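Long-range contacts in indole-3-acetic acid-amido synthetase GH3.15 (Arabidopsis thaliana, PDB 6E1Q), which conjugates glutamine, and possibly cysteine, to the auxin precursor indole-3-butyric acid, and glutamine to the herbicide 2,4-DB, using ATP to adenylate the acid: residues V65-I70 / Y402-G407; L445-N450 / F505-S510; I530-P535 / N573-F578; M542-S547 / E564-I569. All coordinates share one frame; numbering follows the deposited sequence.

Interaction 1: V65-I70 / Y402-G407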
loop_
_atom_site.group_PDB
_atom_site.type_symbol
_atom_site.label_atom_id
_atom_site.label_comp_id
_atom_site.label_asym_id
_atom_site.label_seq_id
_atom_site.Cartn_x
_atom_site.Cartn_y
_atom_site.Cartn_z
ATOM N N VAL A 65 -5.933 -18.190 13.734
ATOM C CA VAL A 65 -5.781 -17.115 14.699
ATOM C C VAL A 65 -5.682 -15.779 13.984
ATOM O O VAL A 65 -5.422 -15.707 12.781
ATOM C CB VAL A 65 -4.545 -17.330 15.590
ATOM C CG1 VAL A 65 -4.712 -18.589 16.400
ATOM C CG2 VAL A 65 -3.281 -17.393 14.730
ATOM N N THR A 66 -5.902 -14.714 14.755
ATOM C CA THR A 66 -5.630 -13.340 14.358
ATOM C C THR A 66 -4.435 -12.822 15.146
ATOM O O THR A 66 -3.969 -13.461 16.090
ATOM C CB THR A 66 -6.825 -12.423 14.620
ATOM O OG1 THR A 66 -7.136 -12.450 16.020
ATOM C CG2 THR A 66 -8.041 -12.848 13.799
ATOM N N TYR A 67 -3.963 -11.629 14.761
ATOM C CA TYR A 67 -2.904 -10.968 15.519
ATOM C C TYR A 67 -3.272 -10.856 16.991
ATOM O O TYR A 67 -2.424 -11.070 17.869
ATOM C CB TYR A 67 -2.620 -9.583 14.949
ATOM C CG TYR A 67 -1.429 -8.937 15.619
ATOM C CD1 TYR A 67 -0.142 -9.248 15.220
ATOM C CD2 TYR A 67 -1.591 -8.053 16.691
ATOM C CE1 TYR A 67 0.959 -8.669 15.835
ATOM C CE2 TYR A 67 -0.493 -7.469 17.314
ATOM C CZ TYR A 67 0.781 -7.787 16.872
ATOM O OH TYR A 67 1.887 -7.231 17.452
ATOM N N GLU A 68 -4.540 -10.554 17.281
ATOM C CA GLU A 68 -4.972 -10.414 18.669
ATOM C C GLU A 68 -4.693 -11.678 19.476
ATOM O O GLU A 68 -4.329 -11.600 20.655
ATOM C CB GLU A 68 -6.461 -10.078 18.725
ATOM C CG GLU A 68 -6.823 -8.651 18.353
ATOM C CD GLU A 68 -6.506 -8.296 16.908
ATOM O OE1 GLU A 68 -6.342 -7.094 16.642
ATOM O OE2 GLU A 68 -6.425 -9.198 16.042
ATOM N N ASP A 69 -4.856 -12.854 18.865
ATOM C CA ASP A 69 -4.708 -14.086 19.635
ATOM C C ASP A 69 -3.248 -14.389 19.948
ATOM O O ASP A 69 -2.962 -15.085 20.924
ATOM C CB ASP A 69 -5.316 -15.284 18.893
ATOM C CG ASP A 69 -6.768 -15.076 18.507
ATOM O OD1 ASP A 69 -7.595 -14.712 19.375
ATOM O OD2 ASP A 69 -7.080 -15.294 17.315
ATOM N N ILE A 70 -2.313 -13.931 19.121
ATOM C CA ILE A 70 -0.916 -14.294 19.307
ATOM C C ILE A 70 -0.050 -13.120 19.746
ATOM O O ILE A 70 1.168 -13.287 19.897
ATOM C CB ILE A 70 -0.344 -14.967 18.042
ATOM C CG1 ILE A 70 -0.578 -14.123 16.790
ATOM C CG2 ILE A 70 -1.013 -16.321 17.831
ATOM C CD1 ILE A 70 0.527 -13.167 16.465
ATOM N N TYR A 402 1.408 -19.223 12.378
ATOM C CA TYR A 402 0.803 -20.498 12.024
ATOM C C TYR A 402 -0.687 -20.273 11.826
ATOM O O TYR A 402 -1.375 -19.847 12.759
ATOM C CB TYR A 402 1.073 -21.536 13.117
ATOM C CG TYR A 402 2.547 -21.669 13.400
ATOM C CD1 TYR A 402 3.342 -22.511 12.629
ATOM C CD2 TYR A 402 3.153 -20.928 14.412
ATOM C CE1 TYR A 402 4.693 -22.633 12.873
ATOM C CE2 TYR A 402 4.513 -21.044 14.671
ATOM C CZ TYR A 402 5.274 -21.900 13.891
ATOM O OH TYR A 402 6.620 -22.033 14.105
ATOM N N ARG A 403 -1.167 -20.522 10.607
ATOM C CA ARG A 403 -2.582 -20.370 10.247
ATOM C C ARG A 403 -3.120 -19.020 10.701
ATOM O O ARG A 403 -4.091 -18.916 11.455
ATOM C CB ARG A 403 -3.433 -21.505 10.815
ATOM C CG ARG A 403 -2.808 -22.868 10.617
ATOM C CD ARG A 403 -3.792 -23.972 10.914
ATOM N NE ARG A 403 -4.717 -24.183 9.807
ATOM C CZ ARG A 403 -5.853 -24.865 9.907
ATOM N NH1 ARG A 403 -6.211 -25.394 11.073
ATOM N NH2 ARG A 403 -6.627 -25.015 8.845
ATOM N N TYR A 404 -2.466 -17.980 10.206
ATOM C CA TYR A 404 -2.657 -16.631 10.697
ATOM C C TYR A 404 -3.467 -15.848 9.674
ATOM O O TYR A 404 -3.157 -15.862 8.477
ATOM C CB TYR A 404 -1.292 -15.985 10.960
ATOM C CG TYR A 404 -1.287 -14.495 11.216
ATOM C CD1 TYR A 404 -1.304 -13.585 10.153
ATOM C CD2 TYR A 404 -1.208 -13.990 12.517
ATOM C CE1 TYR A 404 -1.265 -12.208 10.379
ATOM C CE2 TYR A 404 -1.181 -12.611 12.752
ATOM C CZ TYR A 404 -1.203 -11.729 11.682
ATOM O OH TYR A 404 -1.161 -10.362 11.892
ATOM N N ARG A 405 -4.499 -15.178 10.147
ATOM C CA ARG A 405 -5.408 -14.464 9.272
ATOM C C ARG A 405 -4.816 -13.111 8.914
ATOM O O ARG A 405 -4.495 -12.306 9.792
ATOM C CB ARG A 405 -6.769 -14.313 9.943
ATOM C CG ARG A 405 -7.566 -15.609 9.917
ATOM C CD ARG A 405 -8.786 -15.503 10.814
ATOM N NE ARG A 405 -9.746 -14.556 10.266
ATOM C CZ ARG A 405 -10.818 -14.127 10.920
ATOM N NH1 ARG A 405 -11.064 -14.571 12.147
ATOM N NH2 ARG A 405 -11.641 -13.259 10.344
ATOM N N VAL A 406 -4.690 -12.871 7.613
ATOM C CA VAL A 406 -3.983 -11.710 7.100
ATOM C C VAL A 406 -4.876 -10.478 7.056
ATOM O O VAL A 406 -4.371 -9.350 7.107
ATOM C CB VAL A 406 -3.403 -12.123 5.733
ATOM C CG1 VAL A 406 -3.252 -10.957 4.812
ATOM C CG2 VAL A 406 -2.072 -12.833 5.948
ATOM N N GLY A 407 -6.194 -10.655 7.015
ATOM C CA GLY A 407 -7.104 -9.528 7.070
ATOM C C GLY A 407 -7.420 -8.888 5.735
ATOM O O GLY A 407 -8.078 -7.842 5.714
HETATM O O HOH W 1 -4.700 -10.713 12.025
#

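Interaction 2: L445-N450 / F505-S510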
loop_
_atom_site.group_PDB
_atom_site.type_symbol
_atom_site.label_atom_id
_atom_site.label_comp_id
_atom_site.label_asym_id
_atom_site.label_seq_id
_atom_site.Cartn_x
_atom_site.Cartn_y
_atom_site.Cartn_z
ATOM N N LEU A 445 -16.087 2.449 -1.186
ATOM C CA LEU A 445 -15.204 2.783 -2.307
ATOM C C LEU A 445 -15.908 2.594 -3.651
ATOM O O LEU A 445 -15.798 3.436 -4.555
ATOM C CB LEU A 445 -13.938 1.922 -2.226
ATOM C CG LEU A 445 -12.927 2.307 -1.133
ATOM C CD1 LEU A 445 -11.903 1.194 -0.877
ATOM C CD2 LEU A 445 -12.190 3.598 -1.517
ATOM N N LYS A 446 -16.620 1.477 -3.818
ATOM C CA LYS A 446 -17.311 1.276 -5.087
ATOM C C LYS A 446 -18.427 2.298 -5.266
ATOM O O LYS A 446 -18.636 2.807 -6.376
ATOM C CB LYS A 446 -17.861 -0.148 -5.190
ATOM C CG LYS A 446 -18.712 -0.325 -6.448
ATOM C CD LYS A 446 -18.929 -1.774 -6.862
ATOM C CE LYS A 446 -19.604 -1.839 -8.238
ATOM N NZ LYS A 446 -20.954 -1.180 -8.256
ATOM N N ALA A 447 -19.130 2.635 -4.177
ATOM C CA ALA A 447 -20.188 3.642 -4.251
ATOM C C ALA A 447 -19.639 4.991 -4.704
ATOM O O ALA A 447 -20.217 5.651 -5.572
ATOM C CB ALA A 447 -20.869 3.776 -2.890
ATOM N N VAL A 448 -18.519 5.418 -4.109
ATOM C CA VAL A 448 -17.911 6.706 -4.447
ATOM C C VAL A 448 -17.359 6.682 -5.870
ATOM O O VAL A 448 -17.474 7.661 -6.612
ATOM C CB VAL A 448 -16.817 7.051 -3.415
ATOM C CG1 VAL A 448 -15.885 8.125 -3.945
ATOM C CG2 VAL A 448 -17.443 7.480 -2.091
ATOM N N THR A 449 -16.771 5.554 -6.274
ATOM C CA THR A 449 -16.401 5.342 -7.675
ATOM C C THR A 449 -17.581 5.555 -8.618
ATOM O O THR A 449 -17.466 6.266 -9.626
ATOM C CB THR A 449 -15.833 3.930 -7.838
ATOM O OG1 THR A 449 -14.550 3.865 -7.200
ATOM C CG2 THR A 449 -15.702 3.535 -9.322
ATOM N N ASN A 450 -18.720 4.910 -8.328
ATOM C CA ASN A 450 -19.906 5.112 -9.158
ATOM C C ASN A 450 -20.326 6.569 -9.168
ATOM O O ASN A 450 -20.657 7.121 -10.225
ATOM C CB ASN A 450 -21.077 4.262 -8.662
ATOM C CG ASN A 450 -20.869 2.777 -8.883
ATOM O OD1 ASN A 450 -21.449 1.948 -8.172
ATOM N ND2 ASN A 450 -20.068 2.432 -9.874
ATOM N N PHE A 505 -27.235 10.623 -4.262
ATOM C CA PHE A 505 -28.102 9.474 -4.492
ATOM C C PHE A 505 -27.322 8.275 -5.017
ATOM O O PHE A 505 -27.596 7.130 -4.632
ATOM C CB PHE A 505 -29.197 9.851 -5.478
ATOM C CG PHE A 505 -29.965 8.694 -5.978
ATOM C CD1 PHE A 505 -30.892 8.062 -5.160
ATOM C CD2 PHE A 505 -29.769 8.222 -7.272
ATOM C CE1 PHE A 505 -31.638 6.979 -5.627
ATOM C CE2 PHE A 505 -30.496 7.132 -7.745
ATOM C CZ PHE A 505 -31.435 6.511 -6.922
ATOM N N THR A 506 -26.352 8.516 -5.902
ATOM C CA THR A 506 -25.660 7.411 -6.553
ATOM C C THR A 506 -24.820 6.633 -5.556
ATOM O O THR A 506 -24.726 5.406 -5.650
ATOM C CB THR A 506 -24.803 7.946 -7.701
ATOM O OG1 THR A 506 -25.649 8.683 -8.581
ATOM C CG2 THR A 506 -24.142 6.816 -8.485
ATOM N N VAL A 507 -24.195 7.328 -4.601
ATOM C CA VAL A 507 -23.568 6.635 -3.476
ATOM C C VAL A 507 -24.588 5.764 -2.760
ATOM O O VAL A 507 -24.352 4.577 -2.505
ATOM C CB VAL A 507 -22.935 7.633 -2.490
ATOM C CG1 VAL A 507 -22.222 6.866 -1.371
ATOM C CG2 VAL A 507 -21.965 8.551 -3.183
ATOM N N GLU A 508 -25.735 6.355 -2.402
ATOM C CA GLU A 508 -26.731 5.620 -1.626
ATOM C C GLU A 508 -27.221 4.397 -2.373
ATOM O O GLU A 508 -27.364 3.318 -1.788
ATOM C CB GLU A 508 -27.920 6.511 -1.298
ATOM C CG GLU A 508 -27.623 7.617 -0.334
ATOM C CD GLU A 508 -28.880 8.112 0.336
ATOM O OE1 GLU A 508 -29.754 8.653 -0.378
ATOM O OE2 GLU A 508 -29.000 7.949 1.565
ATOM N N GLU A 509 -27.495 4.551 -3.669
ATOM C CA GLU A 509 -28.015 3.450 -4.461
ATOM C C GLU A 509 -27.000 2.328 -4.569
ATOM O O GLU A 509 -27.378 1.185 -4.852
ATOM C CB GLU A 509 -28.422 3.975 -5.849
ATOM C CG GLU A 509 -28.916 2.943 -6.852
ATOM C CD GLU A 509 -30.361 2.507 -6.620
ATOM O OE1 GLU A 509 -31.009 3.018 -5.681
ATOM O OE2 GLU A 509 -30.851 1.649 -7.388
ATOM N N SER A 510 -25.719 2.632 -4.329
ATOM C CA SER A 510 -24.637 1.664 -4.393
ATOM C C SER A 510 -24.338 0.988 -3.060
ATOM O O SER A 510 -23.516 0.067 -3.031
ATOM C CB SER A 510 -23.360 2.337 -4.884
ATOM O OG SER A 510 -23.419 2.657 -6.252
#

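Interaction 3: I530-P535 / N573-F578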
loop_
_atom_site.group_PDB
_atom_site.type_symbol
_atom_site.label_atom_id
_atom_site.label_comp_id
_atom_site.label_asym_id
_atom_site.label_seq_id
_atom_site.Cartn_x
_atom_site.Cartn_y
_atom_site.Cartn_z
ATOM N N ILE A 530 -23.136 14.895 1.021
ATOM C CA ILE A 530 -21.786 15.124 0.536
ATOM C C ILE A 530 -21.428 16.566 0.843
ATOM O O ILE A 530 -22.175 17.491 0.486
ATOM C CB ILE A 530 -21.638 14.825 -0.966
ATOM C CG1 ILE A 530 -21.813 13.329 -1.235
ATOM C CG2 ILE A 530 -20.271 15.316 -1.468
ATOM C CD1 ILE A 530 -21.802 12.961 -2.718
ATOM N N LYS A 531 -20.298 16.752 1.524
ATOM C CA LYS A 531 -19.755 18.071 1.810
ATOM C C LYS A 531 -18.487 18.247 0.986
ATOM O O LYS A 531 -17.572 17.418 1.057
ATOM C CB LYS A 531 -19.478 18.246 3.304
ATOM C CG LYS A 531 -20.736 18.124 4.191
ATOM C CD LYS A 531 -20.400 18.009 5.685
ATOM C CE LYS A 531 -21.246 18.943 6.525
ATOM N NZ LYS A 531 -21.782 18.325 7.765
ATOM N N VAL A 532 -18.461 19.287 0.163
ATOM C CA VAL A 532 -17.275 19.603 -0.621
ATOM C C VAL A 532 -16.324 20.426 0.236
ATOM O O VAL A 532 -16.716 21.444 0.817
ATOM C CB VAL A 532 -17.666 20.346 -1.905
ATOM C CG1 VAL A 532 -16.433 20.796 -2.660
ATOM C CG2 VAL A 532 -18.518 19.431 -2.773
ATOM N N VAL A 533 -15.078 19.983 0.338
ATOM C CA VAL A 533 -14.091 20.679 1.157
ATOM C C VAL A 533 -13.111 21.403 0.250
ATOM O O VAL A 533 -12.857 20.985 -0.885
ATOM C CB VAL A 533 -13.365 19.721 2.121
ATOM C CG1 VAL A 533 -14.333 19.247 3.185
ATOM C CG2 VAL A 533 -12.794 18.525 1.351
ATOM N N LYS A 534 -12.582 22.516 0.754
ATOM C CA LYS A 534 -11.612 23.309 0.011
ATOM C C LYS A 534 -10.382 22.471 -0.342
ATOM O O LYS A 534 -10.022 21.538 0.387
ATOM C CB LYS A 534 -11.196 24.532 0.835
ATOM C CG LYS A 534 -10.907 25.790 0.015
ATOM C CD LYS A 534 -10.223 26.895 0.832
ATOM C CE LYS A 534 -10.801 28.276 0.480
ATOM N NZ LYS A 534 -10.114 29.386 1.189
ATOM N N PRO A 535 -9.726 22.769 -1.466
ATOM C CA PRO A 535 -8.459 22.100 -1.789
ATOM C C PRO A 535 -7.452 22.230 -0.648
ATOM O O PRO A 535 -7.404 23.243 0.058
ATOM C CB PRO A 535 -7.977 22.843 -3.040
ATOM C CG PRO A 535 -9.226 23.346 -3.682
ATOM C CD PRO A 535 -10.199 23.633 -2.567
ATOM N N ASN A 573 -13.187 22.868 6.882
ATOM C CA ASN A 573 -12.852 23.028 5.470
ATOM C C ASN A 573 -14.073 22.969 4.551
ATOM O O ASN A 573 -13.921 23.143 3.337
ATOM C CB ASN A 573 -11.836 21.971 5.019
ATOM C CG ASN A 573 -10.424 22.270 5.500
ATOM O OD1 ASN A 573 -9.629 22.906 4.785
ATOM N ND2 ASN A 573 -10.079 21.748 6.683
ATOM N N VAL A 574 -15.267 22.725 5.094
ATOM C CA VAL A 574 -16.456 22.499 4.276
ATOM C C VAL A 574 -16.881 23.791 3.587
ATOM O O VAL A 574 -17.041 24.834 4.232
ATOM C CB VAL A 574 -17.598 21.938 5.138
ATOM C CG1 VAL A 574 -18.926 22.046 4.399
ATOM C CG2 VAL A 574 -17.319 20.494 5.505
ATOM N N ILE A 575 -17.072 23.722 2.266
ATOM C CA ILE A 575 -17.643 24.819 1.484
ATOM C C ILE A 575 -19.150 24.652 1.364
ATOM O O ILE A 575 -19.943 25.414 1.935
ATOM C CB ILE A 575 -17.073 24.879 0.055
ATOM C CG1 ILE A 575 -15.560 24.901 0.024
ATOM C CG2 ILE A 575 -17.684 26.068 -0.706
ATOM C CD1 ILE A 575 -15.057 24.750 -1.403
ATOM N N SER A 576 -19.539 23.676 0.559
ATOM C CA SER A 576 -20.921 23.416 0.231
ATOM C C SER A 576 -21.302 22.049 0.766
ATOM O O SER A 576 -20.447 21.180 0.982
ATOM C CB SER A 576 -21.139 23.497 -1.278
ATOM O OG SER A 576 -20.012 23.014 -1.989
ATOM N N GLU A 577 -22.587 21.901 1.040
ATOM C CA GLU A 577 -23.175 20.654 1.472
ATOM C C GLU A 577 -24.300 20.319 0.515
ATOM O O GLU A 577 -24.972 21.213 -0.008
ATOM C CB GLU A 577 -23.736 20.740 2.890
ATOM C CG GLU A 577 -22.704 20.893 3.961
ATOM C CD GLU A 577 -23.089 21.904 5.005
ATOM O OE1 GLU A 577 -23.270 23.087 4.648
ATOM O OE2 GLU A 577 -23.203 21.509 6.185
ATOM N N PHE A 578 -24.502 19.027 0.294
ATOM C CA PHE A 578 -25.560 18.552 -0.584
ATOM C C PHE A 578 -26.156 17.302 0.034
ATOM O O PHE A 578 -25.444 16.511 0.660
ATOM C CB PHE A 578 -25.026 18.262 -1.992
ATOM C CG PHE A 578 -24.303 19.426 -2.614
ATOM C CD1 PHE A 578 -24.993 20.373 -3.356
ATOM C CD2 PHE A 578 -22.940 19.586 -2.436
ATOM C CE1 PHE A 578 -24.329 21.446 -3.927
ATOM C CE2 PHE A 578 -22.271 20.650 -2.999
ATOM C CZ PHE A 578 -22.968 21.587 -3.746
#

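Interaction 4: M542-S547 / E564-I569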
loop_
_atom_site.group_PDB
_atom_site.type_symbol
_atom_site.label_atom_id
_atom_site.label_comp_id
_atom_site.label_asym_id
_atom_site.label_seq_id
_atom_site.Cartn_x
_atom_site.Cartn_y
_atom_site.Cartn_z
ATOM N N MET A 542 -3.965 14.928 6.759
ATOM C CA MET A 542 -2.777 14.093 6.848
ATOM C C MET A 542 -1.787 14.642 7.862
ATOM O O MET A 542 -1.254 13.890 8.690
ATOM C CB MET A 542 -2.126 13.980 5.469
ATOM C CG MET A 542 -0.672 13.569 5.531
ATOM S SD MET A 542 -0.078 12.873 4.005
ATOM C CE MET A 542 0.484 14.438 3.416
ATOM N N ASN A 543 -1.525 15.952 7.816
ATOM C CA ASN A 543 -0.541 16.537 8.727
ATOM C C ASN A 543 -1.007 16.433 10.172
ATOM O O ASN A 543 -0.186 16.353 11.100
ATOM C CB ASN A 543 -0.270 17.996 8.348
ATOM C CG ASN A 543 0.533 18.119 7.062
ATOM O OD1 ASN A 543 1.316 17.234 6.719
ATOM N ND2 ASN A 543 0.362 19.228 6.358
ATOM N N PHE A 544 -2.322 16.427 10.375
ATOM C CA PHE A 544 -2.866 16.213 11.706
ATOM C C PHE A 544 -2.454 14.844 12.245
ATOM O O PHE A 544 -1.968 14.728 13.377
ATOM C CB PHE A 544 -4.389 16.353 11.660
ATOM C CG PHE A 544 -5.060 15.936 12.925
ATOM C CD1 PHE A 544 -5.079 16.777 14.025
ATOM C CD2 PHE A 544 -5.652 14.685 13.023
ATOM C CE1 PHE A 544 -5.687 16.381 15.201
ATOM C CE2 PHE A 544 -6.263 14.279 14.197
ATOM C CZ PHE A 544 -6.281 15.125 15.284
ATOM N N PHE A 545 -2.630 13.789 11.434
ATOM C CA PHE A 545 -2.257 12.451 11.890
ATOM C C PHE A 545 -0.740 12.304 12.029
ATOM O O PHE A 545 -0.260 11.653 12.969
ATOM C CB PHE A 545 -2.838 11.390 10.948
ATOM C CG PHE A 545 -4.337 11.268 11.039
ATOM C CD1 PHE A 545 -4.947 10.854 12.225
ATOM C CD2 PHE A 545 -5.142 11.572 9.954
ATOM C CE1 PHE A 545 -6.343 10.748 12.312
ATOM C CE2 PHE A 545 -6.538 11.466 10.030
ATOM C CZ PHE A 545 -7.133 11.060 11.212
ATOM N N LEU A 546 0.029 12.920 11.122
ATOM C CA LEU A 546 1.491 12.831 11.183
ATOM C C LEU A 546 2.025 13.436 12.472
ATOM O O LEU A 546 2.928 12.880 13.113
ATOM C CB LEU A 546 2.111 13.547 9.981
ATOM C CG LEU A 546 1.810 13.016 8.574
ATOM C CD1 LEU A 546 2.708 13.743 7.578
ATOM C CD2 LEU A 546 2.028 11.520 8.513
ATOM N N SER A 547 1.501 14.607 12.842
ATOM C CA SER A 547 1.859 15.253 14.099
ATOM C C SER A 547 1.526 14.393 15.317
ATOM O O SER A 547 2.067 14.633 16.403
ATOM C CB SER A 547 1.135 16.587 14.164
ATOM O OG SER A 547 -0.172 16.363 14.671
ATOM N N GLU A 564 -12.167 13.309 17.087
ATOM C CA GLU A 564 -12.876 14.583 17.113
ATOM C C GLU A 564 -12.023 15.730 16.586
ATOM O O GLU A 564 -12.563 16.683 16.016
ATOM C CB GLU A 564 -13.358 14.886 18.536
ATOM C CG GLU A 564 -14.600 14.101 18.977
ATOM C CD GLU A 564 -15.807 14.323 18.069
ATOM O OE1 GLU A 564 -16.687 13.434 18.010
ATOM O OE2 GLU A 564 -15.880 15.386 17.417
ATOM N N GLU A 565 -10.702 15.676 16.773
ATOM C CA GLU A 565 -9.869 16.748 16.236
ATOM C C GLU A 565 -9.733 16.640 14.720
ATOM O O GLU A 565 -9.668 17.660 14.028
ATOM C CB GLU A 565 -8.495 16.753 16.910
ATOM C CG GLU A 565 -8.447 17.292 18.346
ATOM C CD GLU A 565 -7.705 16.354 19.284
ATOM O OE1 GLU A 565 -8.154 15.202 19.472
ATOM O OE2 GLU A 565 -6.653 16.762 19.817
ATOM N N ALA A 566 -9.743 15.428 14.172
ATOM C CA ALA A 566 -9.739 15.320 12.717
ATOM C C ALA A 566 -11.090 15.734 12.132
ATOM O O ALA A 566 -11.147 16.404 11.091
ATOM C CB ALA A 566 -9.361 13.901 12.309
ATOM N N LEU A 567 -12.187 15.363 12.802
ATOM C CA LEU A 567 -13.514 15.774 12.347
ATOM C C LEU A 567 -13.641 17.286 12.344
ATOM O O LEU A 567 -14.189 17.878 11.409
ATOM C CB LEU A 567 -14.592 15.173 13.243
ATOM C CG LEU A 567 -14.777 13.675 13.107
ATOM C CD1 LEU A 567 -15.923 13.222 14.004
ATOM C CD2 LEU A 567 -15.020 13.335 11.659
ATOM N N LYS A 568 -13.159 17.934 13.401
ATOM C CA LYS A 568 -13.190 19.390 13.436
ATOM C C LYS A 568 -12.352 19.985 12.308
ATOM O O LYS A 568 -12.674 21.054 11.779
ATOM C CB LYS A 568 -12.725 19.861 14.815
ATOM C CG LYS A 568 -12.685 21.365 15.001
ATOM C CD LYS A 568 -12.350 21.714 16.445
ATOM C CE LYS A 568 -11.187 22.690 16.563
ATOM N NZ LYS A 568 -11.139 23.749 15.491
ATOM N N ILE A 569 -11.306 19.284 11.891
ATOM C CA ILE A 569 -10.508 19.744 10.759
ATOM C C ILE A 569 -11.288 19.620 9.451
ATOM O O ILE A 569 -11.251 20.516 8.601
ATOM C CB ILE A 569 -9.185 18.970 10.690
ATOM C CG1 ILE A 569 -8.244 19.419 11.823
ATOM C CG2 ILE A 569 -8.568 19.111 9.289
ATOM C CD1 ILE A 569 -6.804 19.004 11.620
#

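Interaction 1: V65-I70 / Y402-G407
The carbonyl oxygen of Val-65 receives the backbone N-H of Arg-405, 2.8 Å from N to O, and Tyr-404 CA adds a CA-H...O contact to the same oxygen. In return, Val-65 N gives its proton to Arg-403 O at 3.0 Å. These two bonds form a single beta bridge, joining the lead-in to helix 67-78 to the start of strand 404-416, where Arg-403 and Tyr-404 make a G1 beta bulge against Val-395. Thr-66 then takes the N-cap position. Its backbone N-H runs almost straight, at 175°, to Asp-69 OD2 in the first turn, and its methyl CG2 rests over one face of the Arg-405 guanidinium, whose NE pairs with Glu-392. Tyr-404 turns CG anti to its own N (chi1 168°), which carries the ring up against the first residues of the helix. There its CE2 lies 3.6 Å from Tyr-67 N and 4.1 Å from Ile-70 CD1. The hydroxyl reaches the edge of the Tyr-67 ring, near its plane, and hydrogen-bonds Lys-106 and the ATP-site residue Glu-330. A phenylalanine here would probably leave Glu-330 and Lys-106 without the hydroxyl they share, loosening the tie between this bridge and the nucleotide site. One water links the two backbones, accepting from Tyr-67 N at 3.0 Å and donating to Arg-405 O at 2.8 Å.

Interaction 2: L445-N450 / F505-S510
Ala-447 and Ser-510 meet where two helices of the C-terminal domain press closest, which the small size of both residues probably permits. Ser-510 CB sits 3.5 Å from Ala-447 CB and equally near Ala-447 CA, a spacing tighter than carbons usually keep. Beside it, Val-507 CG1 touches Ala-447 CB at 3.7 Å, while the other methyl of the valine, CG2, faces the Ala-447 carbonyl. The CA atoms of Ala-447 and Val-507 are 4.6 Å apart, and the short helical segments approach to 7.9 Å between axes, running roughly antiparallel at 143°. Toward solvent the contact opens and becomes polar. Asn-450 OD1 lies 2.8 Å from Ser-510 OG, whose single proton can go either to it or to Thr-506 O one turn back. The serine torsion, chi1 -72°, places OG beside its own backbone N, where both acceptors lie near. On the same outer side the exposed Lys-446 brings NZ to Asn-450 OD1 at 3.2 Å, in the carbonyl plane on a lone pair, which should help hold the amide's rotation. Thr-506 CG2 rests lightly against the backbone carbonyl and CB of Asn-450. Behind the pair, Val-448 turns from the contact onto Leu-462 and Phe-465 of strand 461-470, whereas Val-507 also covers Leu-528 and Glu-508 reaches Arg-519 of helix 513-522.

Interaction 3: I530-P535 / N573-F578
Lys-531 and Glu-577 face each other across two antiparallel strands, 529-533 and 574-579, the latter forming an outer strand of the four-stranded sheet in the C-terminal domain. The lysine is a worked case of a long chain used along its whole length. Its CB packs on Val-574 CG2 at 3.8 Å; CG lies against Glu-577 CG at 3.4 Å, the two chains running side by side; CD returns to Val-574 CG2. CE then comes to 3.2 Å from Glu-577 OE2, and NZ makes a long salt bridge with that oxygen at 3.8 Å. The chain bends at chi3 and chi4, and NZ pairs more firmly with Glu-571. A methionine in its place is likely to leave Glu-571 and Glu-577 without their shared positive charge. Backbone bonds join Ile-530 and Phe-578 in both directions. Farther along, Val-532 spans an irregular step, its O taking Ile-575 N at 2.7 Å while its N donates to Ser-576 O; a psi of -72° at Ile-575 kinks the strand there. On the face turned to helix 497-510, Val-532 CG2 meets the edge of the Phe-578 ring 4.0 Å from CE2.

Interaction 4: M542-S547 / E564-I569
A pair of nearly antiparallel helices, 537-547 and 564-571, is joined here chiefly by one aromatic ring: Phe-544 reaches across to Ala-566, Ile-569 and the backbone of Glu-565. The axes of the short segments stay 10.3 Å apart at an angle of 157°, a separation that the Phe-544 ring bridges. With CG anti to the backbone nitrogen, chi1 171°, Phe-544 extends straight toward the other helix and lays one face over Ala-566 CA and Glu-565 O. Its CE2 touches Ala-566 CB at 3.6 Å. Nearer the root of the side chain, Ile-569 CD1 lies 3.6 Å from Phe-544 CB and 3.7 Å from its CD1, so the isoleucine tip packs on the start of the ring. In the fold, these helices and the loop between them make up the long connection between strands 529-533 and 574-579, neighbours in the C-terminal sheet. Ala-566 is shared by two rings, since Phe-545 CZ comes to 3.8 Å from the same CB. The Phe-545 ring also takes Phe-544 CD2 over the centre of one face, 3.9 Å above its plane. Ser-547 OG donates to Phe-544 O at 2.8 Å, Asn-563 OD1 accepts from Ala-566 N, and Ile-569 O receives the side-chain amide of Asn-573.

Interaction 1 closes before the other three open, and it alone joins the N-terminal and central family regions, close to the ATP site. Interactions 2, 3 and 4 belong to the C-terminal part of the chain, their centres about 30 to 40 Å from its own. Interactions 2 and 3 lie about 18 Å apart between centres, with helix 497-510 covering one face of the sheet that holds strands 529-533 and 574-579. Interaction 4 is nested inside the loop closed by interaction 3: strand, helix, helix and strand follow in order, centres about 17 Å apart. The C-terminal contacts thus build one sheet-and-helix unit away from the annotated sites, whereas interaction 1 borders the nucleotide pocket.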